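Local atomic coordinates of SusD homolog (Bacteroides thetaiotaomicron, PDB entry 4MRU), a protein that probably binds mucin O-glycans at the bacterial surface as a SusD-like outer-membrane lipoprotein of the TPR-like superfamily. Residues S53-F58 with Q418-L423; A207-Y212 with W431-R436; G261-C266 with P440-V445; A394-K399 with L412-T417. All coordinates share one frame; numbering follows the deposited sequence.

Interaction 1: residues S53-F58 with Q418-L423; sequences SYAGYF and QKWIAL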
loop_
_atom_site.group_PDB
_atom_site.type_symbol
_atom_site.label_atom_id
_atom_site.label_comp_id
_atom_site.label_asym_id
_atom_site.label_seq_id
_atom_site.Cartn_x
_atom_site.Cartn_y
_atom_site.Cartn_z
ATOM N N SER A 53 -6.260 7.507 4.713
ATOM C CA SER A 53 -6.155 8.951 4.680
ATOM C C SER A 53 -4.973 9.421 3.814
ATOM O O SER A 53 -5.082 10.396 3.076
ATOM C CB SER A 53 -6.006 9.551 6.108
ATOM O OG SER A 53 -7.127 9.231 6.902
ATOM N N TYR A 54 -3.841 8.755 3.911
ATOM C CA TYR A 54 -2.654 9.295 3.268
ATOM C C TYR A 54 -2.572 8.917 1.772
ATOM O O TYR A 54 -1.755 9.459 1.057
ATOM C CB TYR A 54 -1.430 8.851 4.044
ATOM C CG TYR A 54 -1.461 9.266 5.528
ATOM C CD1 TYR A 54 -2.184 10.389 5.945
ATOM C CD2 TYR A 54 -0.718 8.594 6.480
ATOM C CE1 TYR A 54 -2.207 10.780 7.276
ATOM C CE2 TYR A 54 -0.716 8.989 7.816
ATOM C CZ TYR A 54 -1.461 10.082 8.211
ATOM O OH TYR A 54 -1.495 10.485 9.508
ATOM N N ALA A 55 -3.392 7.963 1.326
ATOM C CA ALA A 55 -3.465 7.610 -0.080
ATOM C C ALA A 55 -4.606 8.367 -0.779
ATOM O O ALA A 55 -4.841 8.177 -1.973
ATOM C CB ALA A 55 -3.658 6.102 -0.238
ATOM N N GLY A 56 -5.359 9.172 -0.047
ATOM C CA GLY A 56 -6.520 9.836 -0.665
ATOM C C GLY A 56 -7.669 8.909 -0.959
ATOM O O GLY A 56 -8.522 9.198 -1.826
ATOM N N TYR A 57 -7.768 7.807 -0.199
ATOM C CA TYR A 57 -8.793 6.789 -0.457
ATOM C C TYR A 57 -10.015 6.895 0.456
ATOM O O TYR A 57 -11.146 6.681 -0.007
ATOM C CB TYR A 57 -8.247 5.394 -0.272
ATOM C CG TYR A 57 -7.306 4.838 -1.318
ATOM C CD1 TYR A 57 -7.190 5.378 -2.601
ATOM C CD2 TYR A 57 -6.591 3.684 -1.043
ATOM C CE1 TYR A 57 -6.354 4.781 -3.543
ATOM C CE2 TYR A 57 -5.747 3.110 -1.971
ATOM C CZ TYR A 57 -5.614 3.661 -3.205
ATOM O OH TYR A 57 -4.792 3.069 -4.100
ATOM N N PHE A 58 -9.798 7.207 1.730
ATOM C CA PHE A 58 -10.856 7.201 2.742
ATOM C C PHE A 58 -10.678 8.315 3.731
ATOM O O PHE A 58 -9.563 8.720 4.056
ATOM C CB PHE A 58 -10.881 5.937 3.597
ATOM C CG PHE A 58 -10.938 4.676 2.826
ATOM C CD1 PHE A 58 -11.995 4.422 1.995
ATOM C CD2 PHE A 58 -9.910 3.780 2.905
ATOM C CE1 PHE A 58 -12.037 3.276 1.258
ATOM C CE2 PHE A 58 -9.939 2.627 2.139
ATOM C CZ PHE A 58 -10.995 2.388 1.313
ATOM N N GLN A 418 -2.602 5.788 -12.550
ATOM C CA GLN A 418 -3.348 4.567 -12.922
ATOM C C GLN A 418 -3.069 3.387 -11.975
ATOM O O GLN A 418 -3.965 2.627 -11.626
ATOM C CB GLN A 418 -3.075 4.230 -14.382
ATOM C CG GLN A 418 -3.801 5.195 -15.308
ATOM C CD GLN A 418 -5.315 5.120 -15.132
ATOM O OE1 GLN A 418 -5.920 4.020 -15.046
ATOM N NE2 GLN A 418 -5.943 6.249 -15.225
ATOM N N LYS A 419 -1.824 3.256 -11.545
ATOM C CA LYS A 419 -1.477 2.236 -10.548
ATOM C C LYS A 419 -2.247 2.469 -9.269
ATOM O O LYS A 419 -2.733 1.511 -8.648
ATOM C CB LYS A 419 0.032 2.221 -10.269
ATOM C CG LYS A 419 0.423 1.047 -9.428
ATOM C CD LYS A 419 1.905 0.866 -9.341
ATOM C CE LYS A 419 2.611 1.966 -8.573
ATOM N NZ LYS A 419 4.033 1.522 -8.399
ATOM N N TRP A 420 -2.350 3.738 -8.872
ATOM C CA TRP A 420 -3.109 4.137 -7.640
ATOM C C TRP A 420 -4.594 3.813 -7.706
ATOM O O TRP A 420 -5.175 3.316 -6.709
ATOM C CB TRP A 420 -2.888 5.616 -7.401
ATOM C CG TRP A 420 -3.680 6.313 -6.403
ATOM C CD1 TRP A 420 -3.490 6.327 -5.074
ATOM C CD2 TRP A 420 -4.712 7.255 -6.673
ATOM N NE1 TRP A 420 -4.356 7.202 -4.474
ATOM C CE2 TRP A 420 -5.118 7.791 -5.435
ATOM C CE3 TRP A 420 -5.321 7.718 -7.850
ATOM C CZ2 TRP A 420 -6.118 8.721 -5.331
ATOM C CZ3 TRP A 420 -6.290 8.685 -7.752
ATOM C CH2 TRP A 420 -6.685 9.183 -6.506
ATOM N N ILE A 421 -5.218 4.086 -8.849
ATOM C CA ILE A 421 -6.576 3.655 -9.078
ATOM C C ILE A 421 -6.680 2.102 -9.003
ATOM O O ILE A 421 -7.563 1.535 -8.337
ATOM C CB ILE A 421 -7.103 4.155 -10.424
ATOM C CG1 ILE A 421 -7.226 5.690 -10.411
ATOM C CG2 ILE A 421 -8.430 3.468 -10.731
ATOM C CD1 ILE A 421 -7.594 6.276 -11.763
ATOM N N ALA A 422 -5.778 1.419 -9.705
ATOM C CA ALA A 422 -5.778 -0.048 -9.725
ATOM C C ALA A 422 -5.454 -0.727 -8.381
ATOM O O ALA A 422 -5.819 -1.856 -8.137
ATOM C CB ALA A 422 -4.801 -0.545 -10.787
ATOM N N LEU A 423 -4.743 -0.015 -7.524
ATOM C CA LEU A 423 -4.358 -0.517 -6.216
ATOM C C LEU A 423 -5.458 -0.450 -5.153
ATOM O O LEU A 423 -5.340 -1.047 -4.090
ATOM C CB LEU A 423 -3.146 0.314 -5.709
ATOM C CG LEU A 423 -1.765 -0.182 -6.094
ATOM C CD1 LEU A 423 -0.730 0.919 -5.821
ATOM C CD2 LEU A 423 -1.406 -1.472 -5.343
#
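Two hydrogen bonds tie W420 to the turn that carries A55 and Y57, where the Schellman motif ending helix 40-54, with G56 at positive phi, meets helix 408-423 in the helical core of this SusD-like fold. The indole NE1 of W420 donates to A55 O at 2.7 Å; the bond (160°) lies in both the indole plane and the carbonyl plane. In return, Y57 OH donates to W420 O at 2.6 Å, using a lone pair in that carbonyl's plane. The two side chains run past each other in opposite senses. Their rings, 26° from parallel, are slid so far that they barely overlap, yet Y57 CE1 still sits over one indole face, 3.6 Å from W420 CD1. W420 reaches across because its CG is anti to the backbone N (chi1 170°). Behind this pair, A55 CB covers the centre of one face of the Y57 ring, which ties the ring to its own turn. Farther out, S430 OG gives Y57 OH a second hydrogen-bonding partner, and Y267 meets the W420 ring edge-to-face. L423 touches through its CB, which lies 3.6 Å from Y57 OH.

Interaction 2: residues A207-Y212 with W431-R436; sequences AMRLCY and WSEHRR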
loop_
_atom_site.group_PDB
_atom_site.type_symbol
_atom_site.label_atom_id
_atom_site.label_comp_id
_atom_site.label_asym_id
_atom_site.label_seq_id
_atom_site.Cartn_x
_atom_site.Cartn_y
_atom_site.Cartn_z
ATOM N N ALA A 207 12.505 -3.106 -5.401
ATOM C CA ALA A 207 13.535 -2.477 -6.239
ATOM C C ALA A 207 13.102 -1.094 -6.708
ATOM O O ALA A 207 13.875 -0.135 -6.638
ATOM C CB ALA A 207 13.889 -3.374 -7.420
HETATM N N MSE A 208 11.874 -0.954 -7.216
HETATM C CA MSE A 208 11.438 0.336 -7.766
HETATM C C MSE A 208 11.399 1.394 -6.672
HETATM O O MSE A 208 11.737 2.549 -6.905
HETATM C CB MSE A 208 10.053 0.189 -8.433
HETATM C CG MSE A 208 9.746 1.350 -9.367
HETATM SE SE MSE A 208 10.958 1.365 -10.944
HETATM C CE MSE A 208 10.600 -0.439 -11.587
ATOM N N ARG A 209 11.116 0.965 -5.454
ATOM C CA ARG A 209 11.035 1.829 -4.285
ATOM C C ARG A 209 12.339 2.554 -4.061
ATOM O O ARG A 209 12.310 3.685 -3.594
ATOM C CB ARG A 209 10.658 1.042 -3.016
ATOM C CG ARG A 209 10.249 1.950 -1.865
ATOM C CD ARG A 209 8.760 2.351 -1.883
ATOM N NE ARG A 209 7.968 1.252 -1.341
ATOM C CZ ARG A 209 6.900 0.679 -1.871
ATOM N NH1 ARG A 209 6.349 1.099 -3.008
ATOM N NH2 ARG A 209 6.352 -0.326 -1.194
ATOM N N LEU A 210 13.465 1.924 -4.426
ATOM C CA LEU A 210 14.778 2.479 -4.139
ATOM C C LEU A 210 15.433 3.218 -5.317
ATOM O O LEU A 210 16.651 3.522 -5.280
ATOM C CB LEU A 210 15.728 1.368 -3.675
ATOM C CG LEU A 210 15.207 0.411 -2.595
ATOM C CD1 LEU A 210 16.332 -0.510 -2.147
ATOM C CD2 LEU A 210 14.612 1.166 -1.431
ATOM N N CYS A 211 14.635 3.596 -6.307
ATOM C CA CYS A 211 15.216 4.151 -7.541
ATOM C C CYS A 211 15.802 5.571 -7.337
ATOM O O CYS A 211 16.578 6.044 -8.167
ATOM C CB CYS A 211 14.198 4.086 -8.674
ATOM S SG CYS A 211 12.926 5.353 -8.481
ATOM N N TYR A 212 15.497 6.235 -6.230
ATOM C CA TYR A 212 16.072 7.546 -5.952
ATOM C C TYR A 212 17.215 7.499 -4.927
ATOM O O TYR A 212 17.692 8.562 -4.502
ATOM C CB TYR A 212 14.968 8.535 -5.491
ATOM C CG TYR A 212 13.945 8.807 -6.565
ATOM C CD1 TYR A 212 14.282 9.542 -7.692
ATOM C CD2 TYR A 212 12.604 8.384 -6.436
ATOM C CE1 TYR A 212 13.341 9.808 -8.679
ATOM C CE2 TYR A 212 11.678 8.646 -7.417
ATOM C CZ TYR A 212 12.054 9.388 -8.532
ATOM O OH TYR A 212 11.128 9.641 -9.512
ATOM N N TRP A 431 0.319 5.076 -0.549
ATOM C CA TRP A 431 0.968 6.142 0.216
ATOM C C TRP A 431 2.478 6.142 -0.044
ATOM O O TRP A 431 3.069 7.219 -0.240
ATOM C CB TRP A 431 0.642 5.998 1.694
ATOM C CG TRP A 431 1.307 7.001 2.587
ATOM C CD1 TRP A 431 1.598 8.285 2.295
ATOM C CD2 TRP A 431 1.729 6.789 3.940
ATOM N NE1 TRP A 431 2.198 8.907 3.369
ATOM C CE2 TRP A 431 2.283 8.020 4.399
ATOM C CE3 TRP A 431 1.697 5.691 4.808
ATOM C CZ2 TRP A 431 2.793 8.184 5.686
ATOM C CZ3 TRP A 431 2.218 5.845 6.091
ATOM C CH2 TRP A 431 2.748 7.094 6.522
ATOM N N SER A 432 3.090 4.960 -0.037
ATOM C CA SER A 432 4.527 4.872 -0.248
ATOM C C SER A 432 4.846 5.370 -1.617
ATOM O O SER A 432 5.796 6.100 -1.800
ATOM C CB SER A 432 5.021 3.438 -0.026
ATOM O OG SER A 432 4.837 3.093 1.314
ATOM N N GLU A 433 4.044 4.980 -2.607
ATOM C CA GLU A 433 4.332 5.418 -3.960
ATOM C C GLU A 433 4.117 6.924 -4.168
ATOM O O GLU A 433 4.778 7.547 -5.008
ATOM C CB GLU A 433 3.494 4.587 -4.940
ATOM C CG GLU A 433 4.025 3.150 -5.015
ATOM C CD GLU A 433 5.436 3.134 -5.573
ATOM O OE1 GLU A 433 5.523 3.116 -6.814
ATOM O OE2 GLU A 433 6.434 3.233 -4.786
ATOM N N HIS A 434 3.166 7.477 -3.444
ATOM C CA HIS A 434 2.900 8.908 -3.449
ATOM C C HIS A 434 4.058 9.666 -2.813
ATOM O O HIS A 434 4.550 10.641 -3.359
ATOM C CB HIS A 434 1.553 9.264 -2.753
ATOM C CG HIS A 434 1.365 10.739 -2.559
ATOM N ND1 HIS A 434 0.911 11.573 -3.557
ATOM C CD2 HIS A 434 1.695 11.546 -1.524
ATOM C CE1 HIS A 434 0.955 12.825 -3.142
ATOM N NE2 HIS A 434 1.390 12.836 -1.899
ATOM N N ARG A 435 4.544 9.180 -1.689
ATOM C CA ARG A 435 5.766 9.750 -1.112
ATOM C C ARG A 435 6.997 9.682 -2.057
ATOM O O ARG A 435 7.778 10.637 -2.172
ATOM C CB ARG A 435 6.069 9.068 0.216
ATOM C CG ARG A 435 5.065 9.440 1.297
ATOM C CD ARG A 435 5.405 8.744 2.619
ATOM N NE ARG A 435 5.062 7.336 2.571
ATOM C CZ ARG A 435 5.533 6.400 3.401
ATOM N NH1 ARG A 435 6.397 6.715 4.338
ATOM N NH2 ARG A 435 5.154 5.131 3.243
ATOM N N ARG A 436 7.178 8.552 -2.691
ATOM C CA ARG A 436 8.355 8.314 -3.517
ATOM C C ARG A 436 8.358 9.212 -4.746
ATOM O O ARG A 436 9.377 9.835 -5.076
ATOM C CB ARG A 436 8.406 6.862 -3.979
ATOM C CG ARG A 436 9.665 6.553 -4.817
ATOM C CD ARG A 436 9.827 5.061 -5.059
ATOM N NE ARG A 436 8.766 4.538 -5.903
ATOM C CZ ARG A 436 8.772 4.528 -7.235
ATOM N NH1 ARG A 436 9.802 4.994 -7.910
ATOM N NH2 ARG A 436 7.713 4.063 -7.900
#
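R209 and R436 approach the carboxylate of E433 from opposite faces of its plane and share OE2 as an acceptor. R436, on the same helix as E433, grips it side-on: NH2 to E433 OE1 at 2.6 Å and NE to E433 OE2 at 2.9 Å, both nearly straight and on the syn sides. R209 NH1 comes instead from above the carboxylate plane, 2.8 Å from E433 OE2. This salt-bridge network joins the end of helix 192-209 to helix 427-437 in the buried interior of the TPR-like fold. Its other donors are also used: R209 NH2 pairs with E429 and D123, R436 NH1 with E336, while K419 NZ adds to E433 OE1. Were R436 an alanine, E433 would probably lose its two-pronged partner and E336 its salt-bridge partner, opening a gap beside Y212. There Y212 CD2 lies 3.8 Å from R436 CG, which sits in the ring plane at its edge. S432 CB lies over the centre of one R209 guanidinium face, 3.8 Å above the plane.

Interaction 3: residues G261-C266 with P440-V445; sequences GADIIC and PKLLPV. With EDO (1,2-ethanediol), chain H.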
loop_
_atom_site.group_PDB
_atom_site.type_symbol
_atom_site.label_atom_id
_atom_site.label_comp_id
_atom_site.label_asym_id
_atom_site.label_seq_id
_atom_site.Cartn_x
_atom_site.Cartn_y
_atom_site.Cartn_z
ATOM N N GLY A 261 -12.798 8.952 0.000
ATOM C CA GLY A 261 -12.195 10.248 -0.039
ATOM C C GLY A 261 -12.405 11.010 -1.339
ATOM O O GLY A 261 -12.700 10.425 -2.398
ATOM N N ALA A 262 -12.234 12.332 -1.251
ATOM C CA ALA A 262 -12.483 13.212 -2.364
ATOM C C ALA A 262 -11.536 12.928 -3.527
ATOM O O ALA A 262 -11.926 13.040 -4.695
ATOM C CB ALA A 262 -12.325 14.649 -1.934
ATOM N N ASP A 263 -10.290 12.597 -3.206
ATOM C CA ASP A 263 -9.258 12.534 -4.247
ATOM C C ASP A 263 -9.569 11.470 -5.260
ATOM O O ASP A 263 -9.629 11.743 -6.464
ATOM C CB ASP A 263 -7.881 12.277 -3.638
ATOM C CG ASP A 263 -7.522 13.294 -2.583
ATOM O OD1 ASP A 263 -7.926 13.125 -1.400
ATOM O OD2 ASP A 263 -6.846 14.256 -2.970
ATOM N N ILE A 264 -9.789 10.251 -4.804
ATOM C CA ILE A 264 -10.027 9.156 -5.748
ATOM C C ILE A 264 -11.319 9.385 -6.561
ATOM O O ILE A 264 -11.373 9.080 -7.757
ATOM C CB ILE A 264 -10.015 7.785 -5.074
ATOM C CG1 ILE A 264 -10.004 6.695 -6.170
ATOM C CG2 ILE A 264 -11.196 7.627 -4.105
ATOM C CD1 ILE A 264 -9.521 5.365 -5.707
ATOM N N ILE A 265 -12.322 10.002 -5.952
ATOM C CA ILE A 265 -13.523 10.384 -6.694
ATOM C C ILE A 265 -13.289 11.498 -7.742
ATOM O O ILE A 265 -13.859 11.439 -8.839
ATOM C CB ILE A 265 -14.647 10.797 -5.727
ATOM C CG1 ILE A 265 -15.007 9.640 -4.815
ATOM C CG2 ILE A 265 -15.881 11.249 -6.492
ATOM C CD1 ILE A 265 -15.698 8.490 -5.499
ATOM N N CYS A 266 -12.472 12.504 -7.425
ATOM C CA CYS A 266 -12.148 13.549 -8.385
ATOM C C CYS A 266 -11.514 12.992 -9.648
ATOM O O CYS A 266 -11.898 13.356 -10.765
ATOM C CB CYS A 266 -11.164 14.572 -7.794
ATOM S SG CYS A 266 -11.934 15.690 -6.625
ATOM N N PRO A 440 -0.132 9.990 -7.234
ATOM C CA PRO A 440 -0.825 11.117 -7.815
ATOM C C PRO A 440 -0.772 12.340 -6.894
ATOM O O PRO A 440 -0.566 12.224 -5.683
ATOM C CB PRO A 440 -2.261 10.607 -7.920
ATOM C CG PRO A 440 -2.386 9.762 -6.684
ATOM C CD PRO A 440 -1.051 9.078 -6.537
ATOM N N LYS A 441 -0.956 13.515 -7.466
ATOM C CA LYS A 441 -1.158 14.704 -6.701
ATOM C C LYS A 441 -2.505 14.590 -5.982
ATOM O O LYS A 441 -3.489 14.197 -6.559
ATOM C CB LYS A 441 -1.116 15.946 -7.580
ATOM C CG LYS A 441 0.201 16.078 -8.350
ATOM C CD LYS A 441 0.037 17.242 -9.329
ATOM C CE LYS A 441 1.281 17.462 -10.145
ATOM N NZ LYS A 441 0.984 18.472 -11.203
ATOM N N LEU A 442 -2.481 14.884 -4.682
ATOM C CA LEU A 442 -3.644 14.802 -3.833
ATOM C C LEU A 442 -4.020 16.180 -3.267
ATOM O O LEU A 442 -3.196 17.103 -3.194
ATOM C CB LEU A 442 -3.336 13.886 -2.669
ATOM C CG LEU A 442 -2.938 12.458 -2.988
ATOM C CD1 LEU A 442 -2.462 11.731 -1.706
ATOM C CD2 LEU A 442 -4.109 11.759 -3.653
ATOM N N LEU A 443 -5.257 16.298 -2.799
ATOM C CA LEU A 443 -5.756 17.501 -2.214
ATOM C C LEU A 443 -5.147 17.708 -0.838
ATOM O O LEU A 443 -5.074 16.756 -0.021
ATOM C CB LEU A 443 -7.290 17.439 -2.093
ATOM C CG LEU A 443 -8.088 17.330 -3.394
ATOM C CD1 LEU A 443 -9.587 17.254 -3.127
ATOM C CD2 LEU A 443 -7.811 18.515 -4.283
ATOM N N PRO A 444 -4.788 18.955 -0.532
ATOM C CA PRO A 444 -4.187 19.191 0.790
ATOM C C PRO A 444 -5.235 19.052 1.895
ATOM O O PRO A 444 -6.414 19.269 1.658
ATOM C CB PRO A 444 -3.674 20.626 0.690
ATOM C CG PRO A 444 -4.600 21.284 -0.275
ATOM C CD PRO A 444 -4.883 20.195 -1.316
ATOM N N VAL A 445 -4.799 18.689 3.098
ATOM C CA VAL A 445 -5.693 18.687 4.233
ATOM C C VAL A 445 -6.140 20.141 4.501
ATOM O O VAL A 445 -5.437 21.098 4.162
ATOM C CB VAL A 445 -5.087 18.082 5.523
ATOM C CG1 VAL A 445 -4.648 16.649 5.284
ATOM C CG2 VAL A 445 -3.917 18.930 6.027
HETATM C C1 EDO H . -0.066 17.112 -0.262
HETATM O O1 EDO H . -0.157 15.938 -1.064
HETATM C C2 EDO H . -0.199 18.337 -1.145
HETATM O O2 EDO H . -1.551 18.513 -1.547
HETATM O O HOH W 1 -6.149 14.082 0.203
#
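D263 and L442 bring the two backbones closest, their CA atoms 6.1 Å apart, where the first turn of helix 262-270, with G261 at the N-cap position, passes an extended loop that follows the cis peptide before P440. D263 OD2 accepts from L443 N at 2.6 Å in a bond that is practically straight (179°) and enters almost in line with the C-O bond. The second oxygen, OD1, accepts a hydrogen bond from a water at 2.6 Å, which also donates to L443 O at 2.9 Å, so one carboxylate serves both polar backbone atoms of L443. An aspartate in the first turn of a helix thus fastens an irregular loop of the SusD-like fold, whose carbonyls Y267 and R295 also bind; the nearby helix N terminus would be expected to stabilise the acid's negative charge. Replacing D263 by an alanine would probably leave L443 N without its acceptor and the bridging water poorly held. Apolar groups flank the acid: L442 CD2 packs at 3.8 Å from D263 CB, and the L443 side chain runs past the carboxylate in the opposite direction, bringing CD1 to 4.0 Å from A262 CB. L442 O accepts a hydrogen bond from an ethanediol hydroxyl.

Interaction 4: residues A394-K399 with L412-T417; sequences ANITVK and LERIIT. With EDO (1,2-ethanediol), chain L.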
loop_
_atom_site.group_PDB
_atom_site.type_symbol
_atom_site.label_atom_id
_atom_site.label_comp_id
_atom_site.label_asym_id
_atom_site.label_seq_id
_atom_site.Cartn_x
_atom_site.Cartn_y
_atom_site.Cartn_z
ATOM N N ALA A 394 -5.224 17.726 -10.018
ATOM C CA ALA A 394 -4.255 17.478 -11.100
ATOM C C ALA A 394 -4.879 17.690 -12.444
ATOM O O ALA A 394 -6.116 17.713 -12.575
ATOM C CB ALA A 394 -3.714 16.051 -10.995
ATOM N N ASN A 395 -4.053 17.787 -13.477
ATOM C CA ASN A 395 -4.596 17.834 -14.832
ATOM C C ASN A 395 -4.177 16.623 -15.672
ATOM O O ASN A 395 -4.552 16.530 -16.816
ATOM C CB ASN A 395 -4.225 19.149 -15.506
ATOM C CG ASN A 395 -2.767 19.236 -15.872
ATOM O OD1 ASN A 395 -1.939 18.384 -15.523
ATOM N ND2 ASN A 395 -2.445 20.268 -16.624
ATOM N N ILE A 396 -3.495 15.665 -15.062
ATOM C CA ILE A 396 -3.033 14.457 -15.743
ATOM C C ILE A 396 -4.173 13.670 -16.397
ATOM O O ILE A 396 -5.186 13.373 -15.788
ATOM C CB ILE A 396 -2.225 13.510 -14.799
ATOM C CG1 ILE A 396 -1.504 12.378 -15.582
ATOM C CG2 ILE A 396 -3.102 12.917 -13.703
ATOM C CD1 ILE A 396 -0.430 12.869 -16.527
ATOM N N THR A 397 -3.981 13.329 -17.662
ATOM C CA THR A 397 -4.957 12.535 -18.398
ATOM C C THR A 397 -4.514 11.120 -18.529
ATOM O O THR A 397 -3.345 10.772 -18.265
ATOM C CB THR A 397 -5.145 13.102 -19.806
ATOM O OG1 THR A 397 -3.916 13.005 -20.494
ATOM C CG2 THR A 397 -5.584 14.587 -19.779
ATOM N N VAL A 398 -5.426 10.273 -18.974
ATOM C CA VAL A 398 -5.103 8.844 -19.161
ATOM C C VAL A 398 -4.250 8.579 -20.401
ATOM O O VAL A 398 -3.310 7.777 -20.359
ATOM C CB VAL A 398 -6.360 7.978 -19.283
ATOM C CG1 VAL A 398 -5.973 6.513 -19.474
ATOM C CG2 VAL A 398 -7.249 8.138 -18.050
ATOM N N LYS A 399 -4.546 9.278 -21.481
ATOM C CA LYS A 399 -3.886 8.989 -22.759
ATOM C C LYS A 399 -2.355 9.183 -22.694
ATOM O O LYS A 399 -1.848 10.242 -22.311
ATOM C CB LYS A 399 -4.500 9.833 -23.883
ATOM C CG LYS A 399 -4.003 9.513 -25.303
ATOM C CD LYS A 399 -4.715 10.359 -26.346
ATOM C CE LYS A 399 -4.350 9.996 -27.779
ATOM N NZ LYS A 399 -2.900 10.252 -28.022
ATOM N N LEU A 412 5.304 9.411 -16.025
ATOM C CA LEU A 412 5.419 8.777 -14.718
ATOM C C LEU A 412 4.152 9.084 -13.892
ATOM O O LEU A 412 3.569 8.202 -13.253
ATOM C CB LEU A 412 6.667 9.253 -13.988
ATOM C CG LEU A 412 6.860 8.748 -12.559
ATOM C CD1 LEU A 412 7.020 7.245 -12.541
ATOM C CD2 LEU A 412 8.074 9.426 -11.902
ATOM N N GLU A 413 3.706 10.325 -13.984
ATOM C CA GLU A 413 2.520 10.753 -13.282
ATOM C C GLU A 413 1.290 9.901 -13.676
ATOM O O GLU A 413 0.563 9.457 -12.794
ATOM C CB GLU A 413 2.253 12.242 -13.506
ATOM C CG GLU A 413 1.015 12.748 -12.762
ATOM C CD GLU A 413 0.769 14.217 -12.910
ATOM O OE1 GLU A 413 1.464 14.885 -13.758
ATOM O OE2 GLU A 413 -0.169 14.707 -12.206
ATOM N N ARG A 414 1.078 9.648 -14.966
ATOM C CA ARG A 414 -0.063 8.802 -15.369
ATOM C C ARG A 414 0.173 7.321 -14.994
ATOM O O ARG A 414 -0.769 6.673 -14.583
ATOM C CB ARG A 414 -0.467 8.983 -16.855
ATOM C CG ARG A 414 0.591 8.786 -17.906
ATOM C CD ARG A 414 -0.054 8.812 -19.291
ATOM N NE ARG A 414 -0.828 10.028 -19.488
ATOM C CZ ARG A 414 -0.307 11.205 -19.839
ATOM N NH1 ARG A 414 1.004 11.346 -20.020
ATOM N NH2 ARG A 414 -1.078 12.254 -19.966
ATOM N N ILE A 415 1.403 6.801 -15.110
ATOM C CA ILE A 415 1.664 5.428 -14.685
ATOM C C ILE A 415 1.270 5.279 -13.201
ATOM O O ILE A 415 0.546 4.386 -12.824
ATOM C CB ILE A 415 3.129 5.031 -14.892
ATOM C CG1 ILE A 415 3.450 4.927 -16.390
ATOM C CG2 ILE A 415 3.445 3.734 -14.144
ATOM C CD1 ILE A 415 4.909 4.828 -16.688
ATOM N N ILE A 416 1.710 6.196 -12.358
ATOM C CA ILE A 416 1.484 6.063 -10.944
ATOM C C ILE A 416 0.030 6.367 -10.605
ATOM O O ILE A 416 -0.593 5.718 -9.723
ATOM C CB ILE A 416 2.422 6.992 -10.143
ATOM C CG1 ILE A 416 3.905 6.623 -10.327
ATOM C CG2 ILE A 416 2.056 6.953 -8.663
ATOM C CD1 ILE A 416 4.318 5.219 -9.902
ATOM N N THR A 417 -0.556 7.324 -11.301
ATOM C CA THR A 417 -1.998 7.619 -11.088
ATOM C C THR A 417 -2.858 6.403 -11.403
ATOM O O THR A 417 -3.747 6.023 -10.630
ATOM C CB THR A 417 -2.443 8.810 -11.921
ATOM O OG1 THR A 417 -1.767 9.980 -11.453
ATOM C CG2 THR A 417 -3.946 9.054 -11.788
HETATM C C1 EDO L . -2.107 13.649 -26.471
HETATM O O1 EDO L . -1.490 12.339 -26.397
HETATM C C2 EDO L . -2.570 14.036 -27.873
HETATM O O2 EDO L . -3.444 13.053 -28.471
HETATM O O HOH W 2 -1.184 17.186 -13.024
HETATM O O HOH W 3 0.639 16.889 -15.317
#
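R414 and T397 form the tight side of this contact, where helix 408-423 holds the loop leading to it. R414 bites side-on, with NE 2.9 Å from T397 O and NH2 3.0 Å from T397 OG1; the carbonyl is reached from above its plane, whereas the hydroxyl lies near the guanidinium plane. T397 OG1 faces NH2 from between the backbone N and the carbonyl carbon (chi1 63°). The guanidinium is layered between I396 CD1, 3.6 Å from R414 NH2, and K399 O over the opposite face. I396 also wedges against E413, its CB 3.5 Å from E413 OE2, and its CG2 reaches T417. Toward exposed N395 the fit is looser and hydrated: one water links N395 N to E413 OE2, another lies within hydrogen-bonding distance of N395 OD1 and E413 OE1. K399, pointing away from the helix, holds an ethanediol through NZ, and its side chain lies about 4 Å from that of N373, seen to bind magnesium in this protein though not in this chain. With R414 NH1 engaged by E410 and N411, a carboxylate on its own helix matches the arginine's charge, leaving NE and NH2 to fix the loop through uncharged oxygens.

From the N terminus, helix 40-54 comes first, and interaction 1 closes a loop of some 360 residues when it reaches helix 408-423. Interaction 2 starts later, at helix 192-209, and ends at helix 427-437; interaction 3 starts at helix 262-270 and ends in the loop beyond 427-437. These three therefore cross one another, while interaction 4, a short local closure between 394-399 and 412-417, nests inside all of them. Helix 408-423 serves interactions 1 and 4, the following helix 427-437 interaction 2, and the loop beyond it interaction 3: K419 and E433 join interactions 1 and 2 by a salt bridge, W420 packs on P440 and I264 of interaction 3, and P440 also meets T417 of interaction 4.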